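Side-chain contacts in cyclin-dependent kinase inhibitor 3 (Homo sapiens, PDB 1FPZ), which acts as a dual-specificity protein phosphatase of the cell cycle, removing phosphate from tyrosine and serine or threonine residues, including an activating threonine of CDK2: residues A[81-84]-A[85-89]; A[89-92]-A[93-97]; A[160-163]-A[164-168]. The protein carries 1 engineered substitution. One frame throughout, in Å; residues are numbered along the deposited sequence.

Interaction 1: residues A[81-84]-A[85-89]; sequences RGEL and SKYRV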
loop_
_atom_site.group_PDB
_atom_site.type_symbol
_atom_site.label_atom_id
_atom_site.label_comp_id
_atom_site.label_asym_id
_atom_site.label_seq_id
_atom_site.Cartn_x
_atom_site.Cartn_y
_atom_site.Cartn_z
ATOM N N ARG A 81 9.277 9.352 -7.248
ATOM C CA ARG A 81 10.711 9.307 -7.525
ATOM C C ARG A 81 11.463 10.318 -6.653
ATOM O O ARG A 81 12.535 10.022 -6.123
ATOM C CB ARG A 81 10.959 9.613 -9.002
ATOM C CG ARG A 81 9.856 10.467 -9.640
ATOM C CD ARG A 81 10.380 11.348 -10.771
ATOM N NE ARG A 81 11.231 12.417 -10.246
ATOM C CZ ARG A 81 12.486 12.627 -10.622
ATOM N NH1 ARG A 81 13.045 11.838 -11.537
ATOM N NH2 ARG A 81 13.182 13.616 -10.072
ATOM N N GLY A 82 10.898 11.513 -6.519
ATOM C CA GLY A 82 11.528 12.525 -5.694
ATOM C C GLY A 82 11.754 12.018 -4.278
ATOM O O GLY A 82 12.851 12.147 -3.717
ATOM N N GLU A 83 10.723 11.418 -3.694
ATOM C CA GLU A 83 10.840 10.916 -2.340
ATOM C C GLU A 83 11.960 9.918 -2.223
ATOM O O GLU A 83 12.813 10.032 -1.346
ATOM C CB GLU A 83 9.551 10.249 -1.908
ATOM C CG GLU A 83 8.353 11.141 -1.989
ATOM C CD GLU A 83 7.144 10.454 -1.454
ATOM O OE1 GLU A 83 7.152 10.148 -0.242
ATOM O OE2 GLU A 83 6.203 10.212 -2.245
ATOM N N LEU A 84 11.965 8.926 -3.108
ATOM C CA LEU A 84 13.005 7.915 -3.048
ATOM C C LEU A 84 14.368 8.594 -3.060
ATOM O O LEU A 84 15.338 8.064 -2.517
ATOM C CB LEU A 84 12.854 6.922 -4.204
ATOM C CG LEU A 84 11.551 6.101 -4.125
ATOM C CD1 LEU A 84 11.286 5.397 -5.432
ATOM C CD2 LEU A 84 11.634 5.096 -3.002
ATOM N N SER A 85 14.430 9.779 -3.663
ATOM C CA SER A 85 15.670 10.545 -3.705
ATOM C C SER A 85 15.875 11.215 -2.352
ATOM O O SER A 85 16.883 10.994 -1.679
ATOM C CB SER A 85 15.600 11.611 -4.791
ATOM O OG SER A 85 15.985 11.078 -6.044
ATOM N N LYS A 86 14.907 12.036 -1.963
ATOM C CA LYS A 86 14.961 12.728 -0.683
ATOM C C LYS A 86 15.420 11.831 0.456
ATOM O O LYS A 86 16.407 12.114 1.127
ATOM C CB LYS A 86 13.589 13.294 -0.319
ATOM C CG LYS A 86 13.520 13.804 1.109
ATOM C CD LYS A 86 12.259 14.600 1.355
ATOM C CE LYS A 86 12.262 15.873 0.525
ATOM N NZ LYS A 86 11.019 16.664 0.732
ATOM N N TYR A 87 14.687 10.748 0.669
ATOM C CA TYR A 87 14.972 9.808 1.743
ATOM C C TYR A 87 16.144 8.855 1.432
ATOM O O TYR A 87 16.316 7.818 2.075
ATOM C CB TYR A 87 13.680 9.039 2.053
ATOM C CG TYR A 87 12.462 9.948 2.197
ATOM C CD1 TYR A 87 11.226 9.589 1.651
ATOM C CD2 TYR A 87 12.553 11.175 2.855
ATOM C CE1 TYR A 87 10.110 10.434 1.751
ATOM C CE2 TYR A 87 11.444 12.023 2.962
ATOM C CZ TYR A 87 10.232 11.647 2.407
ATOM O OH TYR A 87 9.152 12.487 2.502
ATOM N N ARG A 88 16.956 9.240 0.453
ATOM C CA ARG A 88 18.122 8.474 0.022
ATOM C C ARG A 88 17.931 6.992 -0.268
ATOM O O ARG A 88 18.686 6.155 0.221
ATOM C CB ARG A 88 19.295 8.655 1.004
ATOM C CG ARG A 88 20.220 9.832 0.624
ATOM C CD ARG A 88 21.574 9.848 1.347
ATOM N NE ARG A 88 21.467 10.274 2.739
ATOM C CZ ARG A 88 22.494 10.682 3.481
ATOM N NH1 ARG A 88 23.715 10.724 2.969
ATOM N NH2 ARG A 88 22.297 11.052 4.740
ATOM N N VAL A 89 16.925 6.678 -1.080
ATOM C CA VAL A 89 16.642 5.303 -1.498
ATOM C C VAL A 89 16.176 5.335 -2.958
ATOM O O VAL A 89 15.166 4.735 -3.316
ATOM C CB VAL A 89 15.527 4.638 -0.631
ATOM C CG1 VAL A 89 16.145 3.689 0.388
ATOM C CG2 VAL A 89 14.696 5.707 0.081
#
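Arg-81 and Ser-85 lie one turn apart in the short helix 81-86, which illustrates how such a helix can be closed by its backbone while one side-chain pair lines its flank. The OG of Ser-85 stands 3.6 Å from Arg-81 O, while the backbone bond between these residues is doubtful because Ser-85 N is crowded in the model. Gly-82 O accepts the N-H of Lys-86 at 2.7 Å, nearly straight at 169°.

Glu-83 repeats this pattern with Tyr-87, whose N lies 2.8 Å from Glu-83 O. The two side chains run side by side in the same direction. In both, CG lies anti to the carbonyl carbon and beside the backbone N (chi1 -57° for Glu-83), which brings Tyr-87 CE1 to 3.7 Å from Glu-83 CB and 3.6 Å from Glu-83 OE1. The carboxylate stands almost perpendicular to the ring plane, 85° apart. Its main polar partners lie elsewhere: OE2 accepts from Thr-80 N and forms a salt bridge with Arg-146, the arginine of the CX5R phosphate-binding loop that begins at the engineered Ser-140. On one face of the Tyr-87 ring, near its rim, sits Lys-86 CB. Beyond the segments, Tyr-87 stacks on Tyr-141 and meets Phe-53 edge-to-face.

Leu-84 supplies the carbonyl for the helix end, a Schellman motif with Arg-88 at positive phi as the C-prime residue: Val-89 N returns to Leu-84 O, whose position is less certain, and Arg-88 N to Ser-85 O at 2.8 Å. The apolar side of the closure is looser, with Leu-84 CD2 at 4.4 Å from Val-89 CG2.

The chemistry implies that Tyr-87 flanks a carboxylate which probably helps to orient the phosphate-loop arginine.

Interaction 2: residues A[89-92]-A[93-97]; sequences VPNL and LDLYQ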
loop_
_atom_site.group_PDB
_atom_site.type_symbol
_atom_site.label_atom_id
_atom_site.label_comp_id
_atom_site.label_asym_id
_atom_site.label_seq_id
_atom_site.Cartn_x
_atom_site.Cartn_y
_atom_site.Cartn_z
ATOM N N VAL A 89 16.925 6.678 -1.080
ATOM C CA VAL A 89 16.642 5.303 -1.498
ATOM C C VAL A 89 16.176 5.335 -2.958
ATOM O O VAL A 89 15.166 4.735 -3.316
ATOM C CB VAL A 89 15.527 4.638 -0.631
ATOM C CG1 VAL A 89 16.145 3.689 0.388
ATOM C CG2 VAL A 89 14.696 5.707 0.081
ATOM N N PRO A 90 16.927 6.030 -3.822
ATOM C CA PRO A 90 16.630 6.176 -5.249
ATOM C C PRO A 90 16.584 4.857 -6.010
ATOM O O PRO A 90 15.862 4.724 -6.998
ATOM C CB PRO A 90 17.763 7.071 -5.747
ATOM C CG PRO A 90 18.198 7.812 -4.502
ATOM C CD PRO A 90 18.187 6.712 -3.491
ATOM N N ASN A 91 17.365 3.882 -5.566
ATOM C CA ASN A 91 17.380 2.597 -6.250
ATOM C C ASN A 91 16.631 1.525 -5.466
ATOM O O ASN A 91 16.972 0.335 -5.514
ATOM C CB ASN A 91 18.818 2.153 -6.506
ATOM C CG ASN A 91 19.624 2.061 -5.236
ATOM O OD1 ASN A 91 19.697 3.027 -4.468
ATOM N ND2 ASN A 91 20.236 0.904 -4.999
ATOM N N LEU A 92 15.601 1.968 -4.751
ATOM C CA LEU A 92 14.758 1.082 -3.954
ATOM C C LEU A 92 14.198 -0.000 -4.853
ATOM O O LEU A 92 14.372 -1.197 -4.596
ATOM C CB LEU A 92 13.608 1.887 -3.330
ATOM C CG LEU A 92 12.591 1.160 -2.446
ATOM C CD1 LEU A 92 13.312 0.423 -1.337
ATOM C CD2 LEU A 92 11.617 2.160 -1.869
ATOM N N LEU A 93 13.536 0.440 -5.920
ATOM C CA LEU A 93 12.924 -0.458 -6.889
ATOM C C LEU A 93 13.949 -1.466 -7.409
ATOM O O LEU A 93 13.665 -2.660 -7.528
ATOM C CB LEU A 93 12.347 0.353 -8.048
ATOM C CG LEU A 93 11.269 1.410 -7.785
ATOM C CD1 LEU A 93 10.080 0.794 -7.078
ATOM C CD2 LEU A 93 11.832 2.521 -6.972
ATOM N N ASP A 94 15.148 -0.964 -7.708
ATOM C CA ASP A 94 16.249 -1.788 -8.208
ATOM C C ASP A 94 16.525 -2.926 -7.224
ATOM O O ASP A 94 16.498 -4.113 -7.565
ATOM C CB ASP A 94 17.565 -0.985 -8.302
ATOM C CG ASP A 94 17.495 0.224 -9.230
ATOM O OD1 ASP A 94 18.582 0.804 -9.472
ATOM O OD2 ASP A 94 16.396 0.605 -9.705
ATOM N N LEU A 95 16.837 -2.529 -5.995
ATOM C CA LEU A 95 17.151 -3.480 -4.940
ATOM C C LEU A 95 16.127 -4.573 -4.718
ATOM O O LEU A 95 16.501 -5.733 -4.529
ATOM C CB LEU A 95 17.395 -2.757 -3.617
ATOM C CG LEU A 95 18.705 -1.966 -3.555
ATOM C CD1 LEU A 95 18.997 -1.540 -2.121
ATOM C CD2 LEU A 95 19.847 -2.833 -4.079
ATOM N N TYR A 96 14.845 -4.214 -4.732
ATOM C CA TYR A 96 13.777 -5.187 -4.529
ATOM C C TYR A 96 13.811 -6.275 -5.588
ATOM O O TYR A 96 13.629 -7.457 -5.294
ATOM C CB TYR A 96 12.384 -4.532 -4.619
ATOM C CG TYR A 96 11.950 -3.646 -3.477
ATOM C CD1 TYR A 96 10.705 -3.018 -3.510
ATOM C CD2 TYR A 96 12.751 -3.447 -2.362
ATOM C CE1 TYR A 96 10.265 -2.224 -2.463
ATOM C CE2 TYR A 96 12.324 -2.656 -1.313
ATOM C CZ TYR A 96 11.077 -2.049 -1.368
ATOM O OH TYR A 96 10.640 -1.283 -0.327
ATOM N N GLN A 97 13.989 -5.863 -6.837
ATOM C CA GLN A 97 14.000 -6.810 -7.930
ATOM C C GLN A 97 15.282 -7.637 -7.928
ATOM O O GLN A 97 15.275 -8.813 -8.289
ATOM C CB GLN A 97 13.807 -6.063 -9.236
ATOM C CG GLN A 97 12.488 -5.275 -9.269
ATOM C CD GLN A 97 12.393 -4.380 -10.469
ATOM O OE1 GLN A 97 12.627 -3.186 -10.380
ATOM N NE2 GLN A 97 12.070 -4.962 -11.608
#
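Asn-91 O receives the N-H of Leu-95 at 2.9 Å, a practically straight bond of 176°. One residue on, Leu-92 O takes Tyr-96 N at 3.1 Å, and these two bonds set the first turn of helix 92-98. Asn-91 occupies the N-cap, but its side chain makes no capping bond. With CG placed between the backbone N and the carbonyl carbon (chi1 57°), its side chain instead slants across that of Leu-95, ND2 resting 3.6 Å from Leu-95 CG. On the same residue, CB meets Asp-94 OD1 at 3.3 Å.

The lead-in is a type I beta turn from Val-89 to Leu-92, closed by Leu-92 N to Val-89 O, so that the chain passes from one helix to the next within a few residues. This connection belongs to the alpha-beta phosphatase fold, where helix 92-98 precedes the edge strand 102-105 and packs on it through Leu-93 and Tyr-96.

On the buried side of the first helical turn, Leu-92 lies over the face of the Tyr-96 ring. Its CG stands 4.1 Å from the ring centroid, 28° off the normal, a CH-pi contact; CD1 presses closer, 3.2 Å from Tyr-96 CE2. With an alanine in place of Tyr-96, the isobutyl group of Leu-92 would probably lose the surface it rests on, and His-139 would be left without its weak phenolic partner. The weak hydrogen bond between Tyr-96 OH and His-139 NE2 links the helix to the residue just before the engineered Ser-140, while Leu-92 also touches Val-60 of helix 60-70.

Interaction 3: residues A[160-163]-A[164-168]; sequences DTIS and PEQAI
Ser-163 is extended (psi 159°) and the backbone turns helical at Pro-164, so that Ser-163 O accepts from Ala-167 N at 2.9 Å as the first bond of helix 164-175. Ser-163 is the N-cap, and its hydroxyl completes the cap: OG, set between the backbone N and the carbonyl carbon (chi1 66°), accepts from Gln-166 N at 2.8 Å. The base of the Gln-166 side chain lies beside the hydroxyl, its CG 3.0 Å from Ser-163 OG. Pro-164, which has no N-H to satisfy, suits the first helical position; its CD comes within 3.3 Å of Ser-163 CB, a tight carbon contact next to the peptide link.

Just before the cap, Ile-162 sends its extended branch forward across the turn. CG1 lies against Gln-166 CB at 3.5 Å, and CD1 reaches Ala-167 CB at 4.1 Å, the pairing of a hydrophobic staple, in which the residue before the N-cap meets the fourth residue of the helix.

The loop carrying this cap connects helix 146-158 to helix 164-175. Ile-162 and Ala-167 both touch Leu-156 of the former, Ala-167 also meeting Ala-152, while Pro-164 leans on His-190, beyond helix 183-189.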
loop_
_atom_site.group_PDB
_atom_site.type_symbol
_atom_site.label_atom_id
_atom_site.label_comp_id
_atom_site.label_asym_id
_atom_site.label_seq_id
_atom_site.Cartn_x
_atom_site.Cartn_y
_atom_site.Cartn_z
ATOM N N ASP A 160 -19.245 -5.530 -2.103
ATOM C CA ASP A 160 -20.234 -4.571 -2.526
ATOM C C ASP A 160 -21.153 -4.221 -1.369
ATOM O O ASP A 160 -22.073 -3.417 -1.511
ATOM C CB ASP A 160 -20.987 -5.149 -3.721
ATOM C CG ASP A 160 -20.053 -5.428 -4.901
ATOM O OD1 ASP A 160 -20.339 -6.359 -5.696
ATOM O OD2 ASP A 160 -19.027 -4.707 -5.027
ATOM N N THR A 161 -20.857 -4.788 -0.205
ATOM C CA THR A 161 -21.669 -4.558 0.981
ATOM C C THR A 161 -21.021 -3.632 2.014
ATOM O O THR A 161 -21.715 -3.007 2.821
ATOM C CB THR A 161 -22.003 -5.902 1.665
ATOM O OG1 THR A 161 -20.857 -6.370 2.382
ATOM C CG2 THR A 161 -22.374 -6.953 0.622
ATOM N N ILE A 162 -19.695 -3.544 1.992
ATOM C CA ILE A 162 -18.990 -2.711 2.956
ATOM C C ILE A 162 -19.056 -1.233 2.578
ATOM O O ILE A 162 -18.925 -0.867 1.406
ATOM C CB ILE A 162 -17.511 -3.150 3.090
ATOM C CG1 ILE A 162 -16.873 -2.474 4.300
ATOM C CG2 ILE A 162 -16.742 -2.791 1.831
ATOM C CD1 ILE A 162 -15.488 -3.011 4.630
ATOM N N SER A 163 -19.260 -0.392 3.585
ATOM C CA SER A 163 -19.359 1.048 3.390
ATOM C C SER A 163 -17.990 1.706 3.430
ATOM O O SER A 163 -17.043 1.161 3.992
ATOM C CB SER A 163 -20.217 1.656 4.493
ATOM O OG SER A 163 -19.566 1.519 5.743
ATOM N N PRO A 164 -17.876 2.904 2.844
ATOM C CA PRO A 164 -16.599 3.613 2.838
ATOM C C PRO A 164 -16.210 3.840 4.286
ATOM O O PRO A 164 -15.052 3.704 4.676
ATOM C CB PRO A 164 -16.941 4.921 2.124
ATOM C CG PRO A 164 -18.117 4.550 1.244
ATOM C CD PRO A 164 -18.924 3.697 2.177
ATOM N N GLU A 165 -17.209 4.173 5.090
ATOM C CA GLU A 165 -16.980 4.419 6.499
ATOM C C GLU A 165 -16.464 3.176 7.194
ATOM O O GLU A 165 -15.596 3.263 8.061
ATOM C CB GLU A 165 -18.264 4.918 7.152
ATOM C CG GLU A 165 -18.669 6.288 6.631
ATOM C CD GLU A 165 -17.597 7.340 6.880
ATOM O OE1 GLU A 165 -17.725 8.448 6.328
ATOM O OE2 GLU A 165 -16.637 7.070 7.633
ATOM N N GLN A 166 -16.990 2.017 6.812
ATOM C CA GLN A 166 -16.546 0.759 7.405
ATOM C C GLN A 166 -15.122 0.385 6.987
ATOM O O GLN A 166 -14.328 -0.098 7.799
ATOM C CB GLN A 166 -17.494 -0.376 7.023
ATOM C CG GLN A 166 -18.773 -0.400 7.839
ATOM C CD GLN A 166 -19.507 -1.704 7.715
ATOM O OE1 GLN A 166 -19.940 -2.081 6.630
ATOM N NE2 GLN A 166 -19.649 -2.411 8.834
ATOM N N ALA A 167 -14.797 0.616 5.719
ATOM C CA ALA A 167 -13.468 0.284 5.218
ATOM C C ALA A 167 -12.456 1.174 5.877
ATOM O O ALA A 167 -11.331 0.772 6.148
ATOM C CB ALA A 167 -13.408 0.456 3.717
ATOM N N ILE A 168 -12.866 2.399 6.134
ATOM C CA ILE A 168 -11.992 3.347 6.777
ATOM C C ILE A 168 -11.774 2.867 8.210
ATOM O O ILE A 168 -10.648 2.841 8.697
ATOM C CB ILE A 168 -12.627 4.757 6.679
ATOM C CG1 ILE A 168 -12.790 5.111 5.189
ATOM C CG2 ILE A 168 -11.761 5.793 7.373
ATOM C CD1 ILE A 168 -13.732 6.244 4.909
#

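How the interactions relate
Interactions 1 and 2 form one continuous unit: they share Val-89, and helix 81-86 leads through a short loop into helix 92-98. Leucines join them, Leu-84 CD2 lying 3.1 Å from Leu-92 CD2. Interaction 3 begins a different helix on the opposite side of the chain's centre, its centre about 33 Å from that of interaction 1. Each has a buried part (Glu-83, Leu-84 and Tyr-87; Leu-92 and Tyr-96; Ile-162 and Ala-167), while Lys-86, Asp-94 and Gln-166 are at the surface. Residues 81-89 set a buried carboxylate beside a tyrosine near the active site, residues 89-97 a leucine over a tyrosine face, and residues 160-168 a hydroxyl cap with an isoleucine-alanine staple.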